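Local coordinates for protein phosphoribosylaminoimidazole-succinocarboxamide synthase (Saccharomyces cerevisiae, PDB 2CNQ) that catalyses the ATP-dependent joining of 4-carboxy-5-aminoimidazole ribotide with aspartate to form SAICAR, a step of de novo purine biosynthesis, at residues D22-E25 with L31-V34; D78-P81 with D87-P90. All coordinates share one frame; numbering follows the deposited sequence. Where two conformers were deposited one is given.

Contact 1 of 2, residues D22-E25 with L31-V34. With ADP (adenosine-5'-diphosphate), chain B.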
loop_
_atom_site.group_PDB
_atom_site.type_symbol
_atom_site.label_atom_id
_atom_site.label_comp_id
_atom_site.label_asym_id
_atom_site.label_seq_id
_atom_site.Cartn_x
_atom_site.Cartn_y
_atom_site.Cartn_z
ATOM N N ASP A 22 -11.043 0.700 7.981
ATOM C CA ASP A 22 -11.816 0.442 9.180
ATOM C C ASP A 22 -11.737 -1.036 9.383
ATOM O O ASP A 22 -12.021 -1.791 8.472
ATOM C CB ASP A 22 -13.254 0.874 9.038
ATOM C CG ASP A 22 -13.447 2.331 8.907
ATOM O OD1 ASP A 22 -14.633 2.743 8.887
ATOM O OD2 ASP A 22 -12.492 3.104 8.860
ATOM N N ILE A 23 -11.328 -1.434 10.562
ATOM C CA ILE A 23 -10.978 -2.811 10.800
ATOM C C ILE A 23 -11.814 -3.302 11.929
ATOM O O ILE A 23 -11.757 -2.731 13.008
ATOM C CB ILE A 23 -9.530 -2.929 11.088
ATOM C CG1 ILE A 23 -8.728 -2.300 9.948
ATOM C CG2 ILE A 23 -9.149 -4.395 11.281
ATOM C CD1 ILE A 23 -7.326 -2.232 10.212
ATOM N N TYR A 24 -12.580 -4.328 11.685
ATOM C CA TYR A 24 -13.461 -4.881 12.679
ATOM C C TYR A 24 -13.039 -6.278 13.006
ATOM O O TYR A 24 -12.460 -6.981 12.188
ATOM C CB TYR A 24 -14.880 -4.919 12.157
ATOM C CG TYR A 24 -15.436 -3.563 11.923
ATOM C CD1 TYR A 24 -16.151 -2.921 12.905
ATOM C CD2 TYR A 24 -15.220 -2.909 10.734
ATOM C CE1 TYR A 24 -16.662 -1.687 12.701
ATOM C CE2 TYR A 24 -15.721 -1.665 10.525
ATOM C CZ TYR A 24 -16.417 -1.054 11.516
ATOM O OH TYR A 24 -16.945 0.185 11.359
ATOM N N GLU A 25 -13.420 -6.720 14.181
ATOM C CA GLU A 25 -13.143 -8.063 14.602
ATOM C C GLU A 25 -14.274 -8.943 14.249
ATOM O O GLU A 25 -15.383 -8.777 14.747
ATOM C CB GLU A 25 -12.939 -8.087 16.090
ATOM C CG GLU A 25 -12.888 -9.470 16.645
ATOM C CD GLU A 25 -12.601 -9.431 18.098
ATOM O OE1 GLU A 25 -11.564 -8.852 18.517
ATOM O OE2 GLU A 25 -13.447 -9.902 18.842
ATOM N N LEU A 31 -10.309 -10.569 10.914
ATOM C CA LEU A 31 -10.664 -9.185 10.807
ATOM C C LEU A 31 -11.430 -8.973 9.544
ATOM O O LEU A 31 -11.194 -9.586 8.531
ATOM C CB LEU A 31 -9.432 -8.328 10.751
ATOM C CG LEU A 31 -8.515 -8.457 11.925
ATOM C CD1 LEU A 31 -7.231 -7.734 11.590
ATOM C CD2 LEU A 31 -9.134 -7.926 13.173
ATOM N N LEU A 32 -12.336 -8.018 9.620
ATOM C CA LEU A 32 -13.001 -7.432 8.482
ATOM C C LEU A 32 -12.233 -6.162 8.192
ATOM O O LEU A 32 -12.204 -5.243 8.979
ATOM C CB LEU A 32 -14.441 -7.159 8.824
ATOM C CG LEU A 32 -15.217 -6.384 7.818
ATOM C CD1 LEU A 32 -15.258 -7.130 6.536
ATOM C CD2 LEU A 32 -16.589 -6.068 8.343
ATOM N N PHE A 33 -11.564 -6.158 7.055
ATOM C CA PHE A 33 -10.557 -5.181 6.738
ATOM C C PHE A 33 -11.127 -4.321 5.623
ATOM O O PHE A 33 -11.113 -4.728 4.479
ATOM C CB PHE A 33 -9.354 -6.009 6.286
ATOM C CG PHE A 33 -8.075 -5.270 6.177
ATOM C CD1 PHE A 33 -7.505 -5.018 4.951
ATOM C CD2 PHE A 33 -7.400 -4.914 7.281
ATOM C CE1 PHE A 33 -6.268 -4.426 4.872
ATOM C CE2 PHE A 33 -6.155 -4.331 7.212
ATOM C CZ PHE A 33 -5.611 -4.084 5.994
ATOM N N VAL A 34 -11.676 -3.198 6.000
ATOM C CA VAL A 34 -12.476 -2.418 5.098
ATOM C C VAL A 34 -11.681 -1.233 4.649
ATOM O O VAL A 34 -11.322 -0.404 5.451
ATOM C CB VAL A 34 -13.774 -1.942 5.741
ATOM C CG1 VAL A 34 -14.628 -1.333 4.664
ATOM C CG2 VAL A 34 -14.485 -3.072 6.436
HETATM P PB ADP B . -2.520 3.039 8.413
HETATM O O1B ADP B . -1.831 2.871 7.140
HETATM O O2B ADP B . -1.663 2.720 9.564
HETATM O O3B ADP B . -3.172 4.307 8.677
HETATM P PA ADP B . -4.636 1.464 7.325
HETATM O O1A ADP B . -3.877 1.080 6.133
HETATM O O2A ADP B . -5.729 2.414 7.197
HETATM O O3A ADP B . -3.664 1.939 8.464
HETATM O "O5'" ADP B . -5.244 0.195 8.022
HETATM C "C5'" ADP B . -4.654 -1.085 8.043
HETATM C "C4'" ADP B . -4.136 -1.369 9.421
HETATM O "O4'" ADP B . -4.252 -2.778 9.605
HETATM C "C3'" ADP B . -2.681 -1.060 9.599
HETATM O "O3'" ADP B . -2.400 -0.829 10.958
HETATM C "C2'" ADP B . -2.028 -2.359 9.212
HETATM O "O2'" ADP B . -0.728 -2.500 9.692
HETATM C "C1'" ADP B . -2.968 -3.324 9.830
HETATM N N9 ADP B . -2.976 -4.648 9.284
HETATM C C8 ADP B . -2.850 -4.983 7.998
HETATM N N7 ADP B . -3.001 -6.265 7.793
HETATM C C5 ADP B . -3.230 -6.780 9.011
HETATM C C6 ADP B . -3.504 -8.078 9.500
HETATM N N6 ADP B . -3.583 -9.112 8.686
HETATM N N1 ADP B . -3.616 -8.266 10.810
HETATM C C2 ADP B . -3.576 -7.213 11.620
HETATM N N3 ADP B . -3.409 -5.945 11.275
HETATM C C4 ADP B . -3.227 -5.749 9.970
#

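Contact 2 of 2, residues D78-P81 with D87-P90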
loop_
_atom_site.group_PDB
_atom_site.type_symbol
_atom_site.label_atom_id
_atom_site.label_comp_id
_atom_site.label_asym_id
_atom_site.label_seq_id
_atom_site.Cartn_x
_atom_site.Cartn_y
_atom_site.Cartn_z
ATOM N N ASP A 78 -9.462 -17.710 3.147
ATOM C CA ASP A 78 -10.107 -18.393 2.059
ATOM C C ASP A 78 -11.611 -18.178 2.111
ATOM O O ASP A 78 -12.265 -18.321 3.140
ATOM C CB ASP A 78 -9.828 -19.876 2.158
ATOM C CG ASP A 78 -8.390 -20.212 1.900
ATOM O OD1 ASP A 78 -7.610 -19.327 1.483
ATOM O OD2 ASP A 78 -8.032 -21.386 2.108
ATOM N N ILE A 79 -12.160 -17.796 0.996
ATOM C CA ILE A 79 -13.589 -17.705 0.900
ATOM C C ILE A 79 -13.942 -18.950 0.082
ATOM O O ILE A 79 -13.397 -19.109 -1.012
ATOM C CB ILE A 79 -13.962 -16.370 0.242
ATOM C CG1 ILE A 79 -13.502 -15.183 1.104
ATOM C CG2 ILE A 79 -15.462 -16.263 0.047
ATOM C CD1 ILE A 79 -13.972 -15.251 2.519
ATOM N N ALA A 80 -14.794 -19.844 0.606
ATOM C CA ALA A 80 -15.167 -21.010 -0.149
ATOM C C ALA A 80 -15.724 -20.632 -1.493
ATOM O O ALA A 80 -16.248 -19.551 -1.687
ATOM C CB ALA A 80 -16.162 -21.803 0.618
ATOM N N PRO A 81 -15.637 -21.552 -2.432
ATOM C CA PRO A 81 -16.114 -21.288 -3.751
ATOM C C PRO A 81 -17.534 -20.843 -3.721
ATOM O O PRO A 81 -18.345 -21.446 -3.054
ATOM C CB PRO A 81 -15.968 -22.644 -4.434
ATOM C CG PRO A 81 -14.857 -23.293 -3.748
ATOM C CD PRO A 81 -15.024 -22.886 -2.337
ATOM N N ASP A 87 -20.959 -14.015 3.386
ATOM C CA ASP A 87 -21.299 -15.319 3.913
ATOM C C ASP A 87 -20.564 -15.612 5.173
ATOM O O ASP A 87 -20.996 -16.449 5.929
ATOM C CB ASP A 87 -21.024 -16.371 2.883
ATOM C CG ASP A 87 -21.912 -16.226 1.713
ATOM O OD1 ASP A 87 -23.135 -16.083 1.923
ATOM O OD2 ASP A 87 -21.416 -16.201 0.599
ATOM N N TYR A 88 -19.447 -14.954 5.399
ATOM C CA TYR A 88 -18.585 -15.129 6.526
ATOM C C TYR A 88 -18.778 -14.065 7.566
ATOM O O TYR A 88 -18.035 -14.009 8.517
ATOM C CB TYR A 88 -17.135 -15.116 6.047
ATOM C CG TYR A 88 -16.794 -16.340 5.288
ATOM C CD1 TYR A 88 -17.222 -16.533 3.993
ATOM C CD2 TYR A 88 -16.013 -17.306 5.856
ATOM C CE1 TYR A 88 -16.921 -17.675 3.330
ATOM C CE2 TYR A 88 -15.703 -18.441 5.189
ATOM C CZ TYR A 88 -16.161 -18.623 3.921
ATOM O OH TYR A 88 -15.879 -19.765 3.222
ATOM N N LEU A 89 -19.791 -13.240 7.419
ATOM C CA LEU A 89 -20.088 -12.201 8.338
ATOM C C LEU A 89 -21.448 -12.423 8.892
ATOM O O LEU A 89 -22.283 -13.066 8.299
ATOM C CB LEU A 89 -20.047 -10.851 7.645
ATOM C CG LEU A 89 -18.680 -10.470 7.119
ATOM C CD1 LEU A 89 -18.809 -9.202 6.318
ATOM C CD2 LEU A 89 -17.699 -10.277 8.244
ATOM N N PRO A 90 -21.718 -11.846 10.048
ATOM C CA PRO A 90 -23.079 -11.859 10.554
ATOM C C PRO A 90 -24.043 -11.442 9.491
ATOM O O PRO A 90 -23.775 -10.554 8.704
ATOM C CB PRO A 90 -23.035 -10.863 11.685
ATOM C CG PRO A 90 -21.616 -10.942 12.160
ATOM C CD PRO A 90 -20.818 -11.094 10.922
#

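Contact 1 of 2, residues D22-E25 with L31-V34
D22-E25 and L31-V34 pair as the two antiparallel strands of a beta hairpin, their axes 4.5 Å apart and 166° between directions, with D22–V34 and Y24–L32 as hydrogen-bonded pairs and I23–F33 and E25–L31 as non-hydrogen-bonded ones. Side chains alternate between the two faces of the sheet, and I23, L31 and F33 share the face that meets ADP. I23 and F33 run side by side, bringing I23 CD1 to 3.8 Å from F33 CE2. With CG anti to the backbone N (chi1 -167°), F33 reaches the nucleotide, where the ribose O4' lies in the plane of its ring, at the edge, 3.4 Å from CE2. Its flat apolar ring suits a place beside I23, whose CD1 reaches the same O4' at 3.2 Å, and H75 adds an edge-to-face contact. Replacing F33 by an alanine is likely to leave I23 CD1 and the ribose O4' without their aromatic neighbour and open a gap beside the nucleotide. On the other face, Y24 and L32 lie alongside each other, CB to CB 4.0 Å, while V34 CG2 sits at the edge of the Y24 ring. The Y24 hydroxyl and D22 OD1 both bond T6 OG1; salt bridges join OD1 to R17 and OD2 to R38. Toward the adenine, the branched end of L31 supplies apolar surface, its CD1 standing 3.7 Å from C2 of ADP.

Contact 2 of 2, residues D78-P81 with D87-P90
The ring of Y88 carries I79 on one face, CD1 standing 3.9 Å from the ring centroid and 16° off the normal, a CH-pi contact over the face and displaced toward the rim. I79 CG2 adds a second touch, 3.9 Å from Y88 CE1, so both branches of the isoleucine meet the ring, and the two side chains pass alongside one another, pointing opposite ways. In I79, CG1 lies beside the backbone N and chi2 (-53°) folds CD1 back over the aromatic surface. A80 N and D78 O approach the ring obliquely. At the far end of the tyrosine, its hydroxyl accepts the backbone N-H of A80, with A80 N to Y88 OH 2.8 Å and the bond nearly straight at 170°. CB of A80 also lies against this oxygen, 3.3 Å from Y88 OH. A tyrosine suits this place because it offers a broad apolar face to I79 and a polar end long enough to reach the main chain. Both segments lie in the connection between strand 73-74 and helix 96-102, Y88 on a short 3-10 segment, and L108 of strand 106-110 touches I79 and Y88 alike. I79 also lines a pocket seen with AMP and with the aminoimidazole ribonucleotide. The contact thus pairs apolar packing with one directional bond, which would together hold Y88 against I79, a residue of that pocket.

Overall arrangement
From the N terminus, the chain first closes contact 1, a beta hairpin whose two strands are joined by the four residues 26-29, within the antiparallel sheet that runs from strand 14-17 to strand 106-110. Contact 2 follows only after helix 53-67 and strand 73-74, closing a second short loop ahead of helix 96-102. The two are in series, neither enclosing nor crossing the other. Their centres lie 14 Å apart on the same side of the chain's centre, and they touch where L32 CD1 packs 4.1 Å from L89 CD1. Strand 106-110 borders both: it pairs with 30-35 and also touches contact 2. Contact 1 faces ADP; contact 2 borders the AMP site.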